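Local coordinates for ribokinase (Arabidopsis thaliana, PDB 6ILT), which catalyses the ATP- and magnesium-dependent phosphorylation of D-ribose at O-5, feeding ribose into nucleotide and amino-acid synthesis or the pentose phosphate pathway, at residues B[255-260]-B[287-292]; B[42-47]-B[294-299]; B[259-264]-B[281-286]; B[13-18]-B[97-102]. All coordinates share one frame; numbering follows the deposited sequence.

Contact 1 of 4, residues B[255-260]-B[287-292]. With NA (sodium ion), chain J; ATP (adenosine-5'-triphosphate), chain G.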
# COMPACT_ATOMS: atom_id res chain seq x y z
N THR B 255 -14.18 -10.39 -7.70
CA THR B 255 -13.57 -10.17 -6.39
C THR B 255 -14.63 -9.90 -5.31
O THR B 255 -15.46 -9.02 -5.46
CB THR B 255 -12.60 -8.97 -6.43
OG1 THR B 255 -11.55 -9.22 -7.37
CG2 THR B 255 -11.99 -8.73 -5.04
N GLY B 256 -14.57 -10.65 -4.20
CA GLY B 256 -15.53 -10.48 -3.12
C GLY B 256 -16.82 -11.28 -3.29
O GLY B 256 -17.65 -11.33 -2.38
N ALA B 257 -16.97 -11.96 -4.42
CA ALA B 257 -18.18 -12.74 -4.70
C ALA B 257 -18.42 -13.85 -3.67
O ALA B 257 -19.51 -13.96 -3.12
CB ALA B 257 -18.12 -13.35 -6.08
N GLY B 258 -17.38 -14.64 -3.40
CA GLY B 258 -17.48 -15.69 -2.40
C GLY B 258 -17.80 -15.17 -1.01
O GLY B 258 -18.59 -15.77 -0.28
N ASP B 259 -17.19 -14.05 -0.63
CA ASP B 259 -17.48 -13.40 0.66
C ASP B 259 -18.90 -12.87 0.78
O ASP B 259 -19.57 -13.05 1.80
CB ASP B 259 -16.50 -12.26 0.90
CG ASP B 259 -15.08 -12.76 1.04
OD1 ASP B 259 -14.91 -13.88 1.59
OD2 ASP B 259 -14.15 -12.04 0.60
N THR B 260 -19.36 -12.19 -0.27
CA THR B 260 -20.74 -11.73 -0.35
C THR B 260 -21.67 -12.91 -0.20
O THR B 260 -22.62 -12.86 0.59
CB THR B 260 -21.04 -11.07 -1.71
OG1 THR B 260 -20.06 -10.05 -1.97
CG2 THR B 260 -22.43 -10.47 -1.73
N SER B 287 -24.50 -12.42 -7.30
CA SER B 287 -24.73 -11.98 -8.67
C SER B 287 -24.51 -10.47 -8.83
O SER B 287 -23.88 -10.03 -9.80
CB SER B 287 -26.14 -12.34 -9.13
OG SER B 287 -26.23 -12.21 -10.54
N LEU B 288 -25.00 -9.69 -7.87
CA LEU B 288 -24.86 -8.22 -7.95
C LEU B 288 -23.42 -7.74 -7.75
O LEU B 288 -22.93 -6.86 -8.47
CB LEU B 288 -25.78 -7.55 -6.94
CG LEU B 288 -27.25 -7.74 -7.32
CD1 LEU B 288 -28.17 -7.20 -6.23
CD2 LEU B 288 -27.50 -7.06 -8.66
N CYS B 289 -22.76 -8.30 -6.74
CA CYS B 289 -21.32 -8.12 -6.52
C CYS B 289 -20.45 -8.19 -7.79
O CYS B 289 -19.59 -7.34 -8.00
CB CYS B 289 -20.85 -9.18 -5.52
SG CYS B 289 -19.12 -9.18 -5.09
N VAL B 290 -20.64 -9.20 -8.63
CA VAL B 290 -19.72 -9.39 -9.76
C VAL B 290 -19.92 -8.35 -10.87
O VAL B 290 -19.21 -8.38 -11.89
CB VAL B 290 -19.82 -10.83 -10.38
CG1 VAL B 290 -19.45 -11.92 -9.35
CG2 VAL B 290 -21.19 -11.10 -10.96
N GLN B 291 -20.85 -7.41 -10.68
CA GLN B 291 -21.18 -6.46 -11.74
C GLN B 291 -20.59 -5.08 -11.45
O GLN B 291 -20.85 -4.12 -12.17
CB GLN B 291 -22.70 -6.39 -11.92
CG GLN B 291 -23.33 -7.79 -11.90
CD GLN B 291 -24.70 -7.86 -12.55
OE1 GLN B 291 -24.95 -7.22 -13.55
NE2 GLN B 291 -25.58 -8.67 -11.98
N VAL B 292 -19.79 -4.98 -10.39
CA VAL B 292 -19.15 -3.73 -10.00
C VAL B 292 -17.73 -4.06 -9.58
O VAL B 292 -17.49 -5.14 -9.03
CB VAL B 292 -19.90 -3.02 -8.87
CG1 VAL B 292 -19.11 -1.83 -8.35
CG2 VAL B 292 -21.28 -2.57 -9.33
NA NA J . -17.01 -7.33 -7.31
PG ATP G . -13.45 -15.86 -4.05
O1G ATP G . -13.10 -16.22 -2.67
O2G ATP G . -12.40 -16.20 -5.03
O3G ATP G . -13.92 -14.48 -4.17
PB ATP G . -15.07 -18.24 -4.24
O1B ATP G . -15.04 -18.57 -2.81
O2B ATP G . -14.29 -19.01 -5.19
O3B ATP G . -14.69 -16.72 -4.45
PA ATP G . -17.21 -18.79 -6.08
O1A ATP G . -17.72 -20.15 -5.84
O2A ATP G . -16.27 -18.63 -7.20
O3A ATP G . -16.57 -18.23 -4.75
O5' ATP G . -18.41 -17.79 -6.28
C5' ATP G . -19.37 -17.66 -5.23
C4' ATP G . -20.73 -17.43 -5.83
O4' ATP G . -20.69 -16.23 -6.63
C3' ATP G . -21.22 -18.49 -6.81
O3' ATP G . -21.83 -19.58 -6.14
C2' ATP G . -22.28 -17.71 -7.59
O2' ATP G . -23.55 -17.75 -6.98
C1' ATP G . -21.67 -16.31 -7.64
N9 ATP G . -21.04 -16.08 -8.91
C8 ATP G . -19.76 -16.32 -9.25
N7 ATP G . -19.51 -16.05 -10.50
C5 ATP G . -20.72 -15.62 -11.01
C6 ATP G . -21.12 -15.20 -12.29
N6 ATP G . -20.32 -15.17 -13.34
N1 ATP G . -22.41 -14.86 -12.44
C2 ATP G . -23.23 -14.92 -11.39
N3 ATP G . -22.96 -15.30 -10.15
C4 ATP G . -21.67 -15.64 -10.03

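Contact 2 of 4, residues B[42-47]-B[294-299]. With NA (sodium ion), chain J.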
# COMPACT_ATOMS: atom_id res chain seq x y z
N GLY B 42 -12.56 -11.14 6.26
CA GLY B 42 -13.37 -10.80 7.42
C GLY B 42 -14.09 -9.46 7.28
O GLY B 42 -15.30 -9.32 7.57
N ALA B 43 -13.34 -8.46 6.82
CA ALA B 43 -13.88 -7.11 6.60
C ALA B 43 -14.93 -7.12 5.49
O ALA B 43 -16.02 -6.53 5.63
CB ALA B 43 -12.76 -6.14 6.27
N ASN B 44 -14.62 -7.83 4.40
CA ASN B 44 -15.59 -8.03 3.31
C ASN B 44 -16.88 -8.60 3.83
O ASN B 44 -17.97 -8.10 3.50
CB ASN B 44 -15.02 -8.95 2.23
CG ASN B 44 -13.94 -8.28 1.38
OD1 ASN B 44 -13.72 -7.07 1.48
ND2 ASN B 44 -13.27 -9.06 0.54
N GLN B 45 -16.77 -9.65 4.65
CA GLN B 45 -17.98 -10.33 5.11
C GLN B 45 -18.74 -9.44 6.09
O GLN B 45 -19.97 -9.37 6.03
CB GLN B 45 -17.63 -11.68 5.72
CG GLN B 45 -17.16 -12.66 4.61
CD GLN B 45 -16.81 -14.06 5.12
OE1 GLN B 45 -16.86 -14.34 6.32
NE2 GLN B 45 -16.45 -14.94 4.20
N ALA B 46 -18.02 -8.75 6.96
CA ALA B 46 -18.64 -7.78 7.86
C ALA B 46 -19.38 -6.67 7.07
O ALA B 46 -20.56 -6.36 7.33
CB ALA B 46 -17.59 -7.17 8.78
N ALA B 47 -18.69 -6.11 6.08
CA ALA B 47 -19.23 -5.01 5.28
C ALA B 47 -20.47 -5.46 4.55
O ALA B 47 -21.46 -4.74 4.47
CB ALA B 47 -18.19 -4.47 4.29
N GLY B 294 -14.24 -4.01 -7.49
CA GLY B 294 -13.96 -3.95 -6.06
C GLY B 294 -14.80 -4.98 -5.32
O GLY B 294 -15.78 -5.50 -5.85
N ALA B 295 -14.40 -5.28 -4.09
CA ALA B 295 -15.19 -6.18 -3.25
C ALA B 295 -16.20 -5.37 -2.46
O ALA B 295 -17.38 -5.36 -2.77
CB ALA B 295 -14.30 -6.98 -2.32
N ILE B 296 -15.72 -4.68 -1.43
CA ILE B 296 -16.60 -3.89 -0.59
C ILE B 296 -17.43 -2.85 -1.37
O ILE B 296 -18.60 -2.65 -1.08
CB ILE B 296 -15.79 -3.22 0.54
CG1 ILE B 296 -15.30 -4.31 1.49
CG2 ILE B 296 -16.63 -2.16 1.24
CD1 ILE B 296 -14.42 -3.85 2.63
N PRO B 297 -16.83 -2.19 -2.37
CA PRO B 297 -17.68 -1.27 -3.15
C PRO B 297 -18.82 -1.94 -3.94
O PRO B 297 -19.85 -1.30 -4.15
CB PRO B 297 -16.68 -0.63 -4.12
CG PRO B 297 -15.39 -0.65 -3.37
CD PRO B 297 -15.40 -1.97 -2.66
N SER B 298 -18.65 -3.19 -4.36
CA SER B 298 -19.71 -3.82 -5.15
C SER B 298 -20.85 -4.42 -4.31
O SER B 298 -21.80 -4.96 -4.87
CB SER B 298 -19.10 -4.91 -6.05
OG SER B 298 -18.66 -6.03 -5.32
N MET B 299 -20.78 -4.32 -2.98
CA MET B 299 -21.74 -5.07 -2.15
C MET B 299 -23.14 -4.47 -2.16
O MET B 299 -23.33 -3.30 -1.85
CB MET B 299 -21.24 -5.22 -0.72
CG MET B 299 -20.65 -6.61 -0.48
SD MET B 299 -19.18 -6.48 0.52
CE MET B 299 -18.11 -7.73 -0.21
NA NA J . -17.01 -7.33 -7.31

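Contact 3 of 4, residues B[259-264]-B[281-286]. With ATP (adenosine-5'-triphosphate), chain G.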
# COMPACT_ATOMS: atom_id res chain seq x y z
N ASP B 259 -17.19 -14.05 -0.63
CA ASP B 259 -17.48 -13.40 0.66
C ASP B 259 -18.90 -12.87 0.78
O ASP B 259 -19.57 -13.05 1.80
CB ASP B 259 -16.50 -12.26 0.90
CG ASP B 259 -15.08 -12.76 1.04
OD1 ASP B 259 -14.91 -13.88 1.59
OD2 ASP B 259 -14.15 -12.04 0.60
N THR B 260 -19.36 -12.19 -0.27
CA THR B 260 -20.74 -11.73 -0.35
C THR B 260 -21.67 -12.91 -0.20
O THR B 260 -22.62 -12.86 0.59
CB THR B 260 -21.04 -11.07 -1.71
OG1 THR B 260 -20.06 -10.05 -1.97
CG2 THR B 260 -22.43 -10.47 -1.73
N PHE B 261 -21.42 -13.97 -0.97
CA PHE B 261 -22.28 -15.17 -0.94
C PHE B 261 -22.42 -15.72 0.49
O PHE B 261 -23.53 -15.98 0.96
CB PHE B 261 -21.73 -16.28 -1.85
CG PHE B 261 -22.66 -17.48 -1.98
CD1 PHE B 261 -22.60 -18.52 -1.06
CD2 PHE B 261 -23.60 -17.56 -3.01
CE1 PHE B 261 -23.46 -19.63 -1.16
CE2 PHE B 261 -24.47 -18.67 -3.13
CZ PHE B 261 -24.40 -19.70 -2.20
N THR B 262 -21.29 -15.87 1.17
CA THR B 262 -21.27 -16.49 2.50
C THR B 262 -21.93 -15.60 3.52
O THR B 262 -22.71 -16.07 4.33
CB THR B 262 -19.83 -16.81 2.97
OG1 THR B 262 -19.15 -17.59 1.98
CG2 THR B 262 -19.85 -17.59 4.27
N ALA B 263 -21.62 -14.31 3.49
CA ALA B 263 -22.20 -13.38 4.46
C ALA B 263 -23.70 -13.21 4.22
O ALA B 263 -24.49 -13.19 5.17
CB ALA B 263 -21.51 -12.06 4.40
N ALA B 264 -24.09 -13.09 2.95
CA ALA B 264 -25.50 -13.02 2.57
C ALA B 264 -26.25 -14.29 3.00
O ALA B 264 -27.39 -14.23 3.47
CB ALA B 264 -25.64 -12.82 1.04
N PHE B 281 -30.96 -16.20 -1.89
CA PHE B 281 -30.65 -14.85 -1.49
C PHE B 281 -29.13 -14.66 -1.58
O PHE B 281 -28.66 -13.63 -2.04
CB PHE B 281 -31.21 -14.60 -0.08
CG PHE B 281 -30.84 -13.28 0.52
CD1 PHE B 281 -31.59 -12.14 0.27
CD2 PHE B 281 -29.78 -13.18 1.40
CE1 PHE B 281 -31.27 -10.92 0.84
CE2 PHE B 281 -29.45 -11.97 2.00
CZ PHE B 281 -30.20 -10.82 1.72
N ALA B 282 -28.36 -15.69 -1.20
CA ALA B 282 -26.90 -15.64 -1.33
C ALA B 282 -26.50 -15.59 -2.80
O ALA B 282 -25.60 -14.83 -3.17
CB ALA B 282 -26.22 -16.83 -0.63
N ALA B 283 -27.17 -16.37 -3.66
CA ALA B 283 -26.85 -16.36 -5.09
C ALA B 283 -27.14 -14.98 -5.73
O ALA B 283 -26.39 -14.50 -6.58
CB ALA B 283 -27.61 -17.45 -5.82
N ALA B 284 -28.24 -14.37 -5.31
CA ALA B 284 -28.64 -13.07 -5.83
C ALA B 284 -27.65 -12.00 -5.41
O ALA B 284 -27.22 -11.20 -6.23
CB ALA B 284 -30.06 -12.74 -5.35
N ALA B 285 -27.26 -12.00 -4.13
CA ALA B 285 -26.29 -11.01 -3.65
C ALA B 285 -24.96 -11.15 -4.38
O ALA B 285 -24.35 -10.16 -4.78
CB ALA B 285 -26.09 -11.12 -2.15
N ALA B 286 -24.49 -12.39 -4.54
CA ALA B 286 -23.22 -12.59 -5.22
C ALA B 286 -23.33 -12.17 -6.69
O ALA B 286 -22.38 -11.66 -7.27
CB ALA B 286 -22.78 -14.04 -5.10
PG ATP G . -13.45 -15.86 -4.05
O1G ATP G . -13.10 -16.22 -2.67
O2G ATP G . -12.40 -16.20 -5.03
O3G ATP G . -13.92 -14.48 -4.17
PB ATP G . -15.07 -18.24 -4.24
O1B ATP G . -15.04 -18.57 -2.81
O2B ATP G . -14.29 -19.01 -5.19
O3B ATP G . -14.69 -16.72 -4.45
PA ATP G . -17.21 -18.79 -6.08
O1A ATP G . -17.72 -20.15 -5.84
O2A ATP G . -16.27 -18.63 -7.20
O3A ATP G . -16.57 -18.23 -4.75
O5' ATP G . -18.41 -17.79 -6.28
C5' ATP G . -19.37 -17.66 -5.23
C4' ATP G . -20.73 -17.43 -5.83
O4' ATP G . -20.69 -16.23 -6.63
C3' ATP G . -21.22 -18.49 -6.81
O3' ATP G . -21.83 -19.58 -6.14
C2' ATP G . -22.28 -17.71 -7.59
O2' ATP G . -23.55 -17.75 -6.98
C1' ATP G . -21.67 -16.31 -7.64
N9 ATP G . -21.04 -16.08 -8.91
C8 ATP G . -19.76 -16.32 -9.25
N7 ATP G . -19.51 -16.05 -10.50
C5 ATP G . -20.72 -15.62 -11.01
C6 ATP G . -21.12 -15.20 -12.29
N6 ATP G . -20.32 -15.17 -13.34
N1 ATP G . -22.41 -14.86 -12.44
C2 ATP G . -23.23 -14.92 -11.39
N3 ATP G . -22.96 -15.30 -10.15
C4 ATP G . -21.67 -15.64 -10.03

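Contact 4 of 4, residues B[13-18]-B[97-102]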
# COMPACT_ATOMS: atom_id res chain seq x y z
N ALA B 13 -5.28 -4.20 3.72
CA ALA B 13 -5.20 -3.28 2.60
C ALA B 13 -4.83 -4.12 1.37
O ALA B 13 -3.81 -4.81 1.35
CB ALA B 13 -4.17 -2.18 2.83
N ASP B 14 -5.70 -4.09 0.37
CA ASP B 14 -5.41 -4.78 -0.88
C ASP B 14 -4.76 -3.81 -1.86
O ASP B 14 -5.42 -2.89 -2.36
CB ASP B 14 -6.71 -5.36 -1.49
CG ASP B 14 -7.25 -6.56 -0.70
OD1 ASP B 14 -6.44 -7.26 -0.04
OD2 ASP B 14 -8.48 -6.80 -0.76
N ILE B 15 -3.48 -4.04 -2.15
CA ILE B 15 -2.67 -3.19 -3.03
C ILE B 15 -2.56 -3.78 -4.42
O ILE B 15 -1.74 -4.67 -4.65
CB ILE B 15 -1.23 -3.01 -2.52
CG1 ILE B 15 -1.19 -2.86 -1.01
CG2 ILE B 15 -0.55 -1.84 -3.22
CD1 ILE B 15 -1.93 -1.68 -0.55
N TYR B 16 -3.36 -3.29 -5.36
CA TYR B 16 -3.39 -3.84 -6.71
C TYR B 16 -2.52 -3.02 -7.63
O TYR B 16 -2.69 -1.81 -7.68
CB TYR B 16 -4.81 -3.85 -7.27
CG TYR B 16 -5.79 -4.74 -6.55
CD1 TYR B 16 -5.98 -6.05 -6.96
CD2 TYR B 16 -6.54 -4.26 -5.49
CE1 TYR B 16 -6.88 -6.87 -6.31
CE2 TYR B 16 -7.46 -5.07 -4.84
CZ TYR B 16 -7.62 -6.38 -5.25
OH TYR B 16 -8.51 -7.21 -4.61
N VAL B 17 -1.61 -3.67 -8.36
CA VAL B 17 -0.83 -2.97 -9.38
C VAL B 17 -0.93 -3.68 -10.74
O VAL B 17 -0.89 -4.91 -10.80
CB VAL B 17 0.65 -2.82 -8.96
CG1 VAL B 17 0.72 -2.24 -7.55
CG2 VAL B 17 1.38 -4.17 -8.99
N GLU B 18 -1.10 -2.92 -11.81
CA GLU B 18 -1.17 -3.50 -13.15
C GLU B 18 0.18 -3.40 -13.84
O GLU B 18 0.67 -2.31 -14.12
CB GLU B 18 -2.23 -2.80 -14.00
CG GLU B 18 -3.60 -2.79 -13.35
CD GLU B 18 -4.68 -2.18 -14.24
OE1 GLU B 18 -4.35 -1.67 -15.32
OE2 GLU B 18 -5.88 -2.22 -13.84
N HIS B 97 -1.67 -6.65 4.82
CA HIS B 97 -1.92 -6.18 3.48
C HIS B 97 -1.47 -7.21 2.47
O HIS B 97 -0.76 -8.18 2.80
CB HIS B 97 -1.25 -4.80 3.22
CG HIS B 97 0.17 -4.68 3.69
ND1 HIS B 97 0.50 -4.45 5.01
CD2 HIS B 97 1.34 -4.71 3.01
CE1 HIS B 97 1.82 -4.37 5.12
NE2 HIS B 97 2.35 -4.52 3.92
N ALA B 98 -1.94 -7.01 1.25
CA ALA B 98 -1.67 -7.94 0.17
C ALA B 98 -1.33 -7.16 -1.10
O ALA B 98 -2.07 -6.28 -1.52
CB ALA B 98 -2.88 -8.83 -0.07
N VAL B 99 -0.21 -7.50 -1.71
CA VAL B 99 0.15 -6.91 -2.98
C VAL B 99 -0.35 -7.82 -4.11
O VAL B 99 0.16 -8.93 -4.30
CB VAL B 99 1.66 -6.69 -3.09
CG1 VAL B 99 2.02 -6.17 -4.45
CG2 VAL B 99 2.10 -5.73 -2.01
N VAL B 100 -1.37 -7.35 -4.82
CA VAL B 100 -1.90 -8.08 -5.96
C VAL B 100 -1.36 -7.54 -7.29
O VAL B 100 -1.67 -6.42 -7.69
CB VAL B 100 -3.42 -8.05 -5.99
CG1 VAL B 100 -3.92 -8.91 -7.12
CG2 VAL B 100 -3.99 -8.53 -4.66
N MET B 101 -0.56 -8.36 -7.97
CA MET B 101 0.02 -8.04 -9.27
C MET B 101 -0.76 -8.60 -10.46
O MET B 101 -0.55 -9.75 -10.86
CB MET B 101 1.44 -8.54 -9.32
CG MET B 101 2.23 -8.05 -8.14
SD MET B 101 3.89 -8.64 -8.13
CE MET B 101 4.48 -7.84 -6.65
N LEU B 102 -1.64 -7.77 -11.02
CA LEU B 102 -2.41 -8.15 -12.20
C LEU B 102 -1.56 -8.05 -13.47
O LEU B 102 -1.32 -6.95 -13.97
CB LEU B 102 -3.65 -7.25 -12.31
CG LEU B 102 -4.45 -7.19 -11.01
CD1 LEU B 102 -5.69 -6.32 -11.14
CD2 LEU B 102 -4.84 -8.60 -10.59

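Contact 1 of 4, residues B[255-260]-B[287-292]
Cys289, the last residue of helix 275-289, presses its sulfur into the start of helix 257-270, where the Thr-Gly-Ala-Gly-Asp sequence characteristic of the PfkB sugar kinases passes between a monovalent-cation site and the ATP phosphates. The tight part of the contact gathers round this sulfur. With SG anti to the backbone N (chi1 180°), Cys289 turns it onto the backbone of the helix start, 3.6 Å from Ala257 N, while Thr260 OG1 lies 3.4 Å from Cys289 SG. That hydroxyl bonds at 2.8 Å to Gly256 O, which also accepts from Thr260 N, with OG1 above the carbonyl plane; the two donors together hold the carbonyl of the N-cap residue. A valine at Thr260 would probably leave Gly256 O with the backbone donor alone and set a methyl where the hydroxyl now meets the cysteine sulfur. Beside this, Ala257 CB meets Val290 CG1 at 3.8 Å, and its methyl also borders the ATP ribose. Asp259, probably the catalytic base, follows on the same helix and forms a salt bridge to Lys41. The packing thins out past Val290, along the type I turn from Cys289 to Val292. Gln291 and Val292 turn their side chains to the looser, more exposed side, and from here Val292 contributes its carbonyl to the cation site. A sodium ion occupies the site predicted for potassium, held by Thr255 O at 2.9 Å, Cys289 O at 2.7 Å and Val292 O at 2.8 Å, with Asp253 O, Gly294 O and Ser298 OG completing the shell.

Contact 2 of 4, residues B[42-47]-B[294-299]
Ala43 and Ile296 meet lightly at the start of the contact, where Ile296 CD1 comes within 4.3 Å of Ala43 O on helix 41-51. Asn44, next along the helix, carries most of the contact. Its CG stands anti to the carbonyl carbon (chi1 -72°), which swings the amide across to the loop 294-299. There Asn44 OD1 lies 3.2 Å from Ile296 CG1. On the other branch, Asn44 ND2 passes 3.7 Å from Ala295 CB. The amide nitrogen has its polar partner outside the two segments, hydrogen-bonding to Asp259 OD2 on helix 257-270. At the backbone of Asn44, the bent chain of Met299 brings its SD to 3.6 Å from Asn44 O, with CE reaching back toward Asn44 CB. One turn on, Ala47 aims its CB at the loop and meets Ile296 CG1 at 4.0 Å; Leu75 and Cys80 close round this apolar patch. The same loop supplies two ligands to the sodium ion, Gly294 O at 2.6 Å and Ser298 OG at 2.9 Å. No hydrogen bond spans the two segments, so the fit rests on van der Waals contact, with the amide and backbone carbonyl of Asn44 set against aliphatic and thioether groups. Asn44, predicted to contact substrate, thus serves the probable catalytic base with its N-H group, consistent with linking the cation loop to the sugar pocket.

Contact 3 of 4, residues B[259-264]-B[281-286]
Ala282 lays its methyl over the face of the Phe261 ring, a CH-pi contact with CB 3.5 Å from the ring centroid and only 11° off its normal. The ring reaches helix 275-289 because its CG is anti to the backbone N (chi1 -174°), while Ala286 CB sits at its edge. A second aromatic contact involves a polar atom: Ala264 O lies in the plane of the Phe281 ring, at its edge, 3.3 Å from Phe281 CD2. The remaining contacts are between small aliphatic groups. Ala264 CB meets Ala285 CB at 3.6 Å, and Thr260 contributes CG2, 3.7 Å from Ala285 CB. With a leucine at Phe261, the flat face under Ala282 would be lost and the methyl would probably be left less snugly covered. Nucleotide packing adds one more group, for Ala286 CB approaches ATP O4' at 3.4 Å. The small residues allow the axes of helix segments 259-264 and 281-286 to approach to 7.9 Å, roughly antiparallel at 147°. Helix 302-310 covers another side of 281-286 through Val305. Such a close helical pair, set against the nucleotide and with the probable catalytic aspartate near the start of helix 257-270, belongs to the helical layer of the alpha/beta ribokinase fold.

Contact 4 of 4, residues B[13-18]-B[97-102]
With CG anti to its carbonyl carbon (chi1 -64°), Tyr16 lays its ring along Val100, its partner in register on the same face of the sheet, whose CG1 stands anti to the backbone N (chi1 -176°). The ring rests obliquely along the valine, with Tyr16 CD1 3.4 Å from Val100 CB, and Leu102 CD1 meets the same ring atom from farther along the strand. On the other face of the sheet, Val17 CG2 touches Met101 CG at 4.1 Å, beside Ile15 and Val99. The strand segments run parallel, their axes 4.5 Å apart at the closest, and five backbone bonds zip them together, alternating in direction. Ile15 lies at the middle, giving N-H to Ala98 O at 2.7 Å and accepting from Val100 N at 2.7 Å through its own carbonyl. Asp14, predicted to bind substrate, shares the face of Tyr16. This pair forms the middle of the four-stranded sheet that serves as the lid in ribokinases. Strand 33-39 adds to 12-19 and strand 108-113 to 96-103, both antiparallel, while helix 66-75 brings His67 against Ala13 and Ile15. From the second subunit of the homodimer, Ile15, Val99 and Met101 each pack on their counterparts here.

From the N terminus, strand 12-19 comes first and joins strand 96-103 in contact 4, closing a loop that leaves the lid, passes through the main domain and returns to the lid. Helix 41-51 lies within that loop and pairs with residues 294-299, far along the chain, so contact 2 crosses contact 4 and ties the substrate side to the C-terminal part. Contacts 1 and 3 are nested inside the long loop closed by contact 2. Both open at or just before the start of helix 257-270 and return through helix 275-289, with contact 3 closing first and contact 1 at the cation site. Asp259 hydrogen-bonds to Asn44 and Gln45, joining contacts 1 and 3 to contact 2, and Tyr16 reaches Thr255, bringing the lid to contact 1.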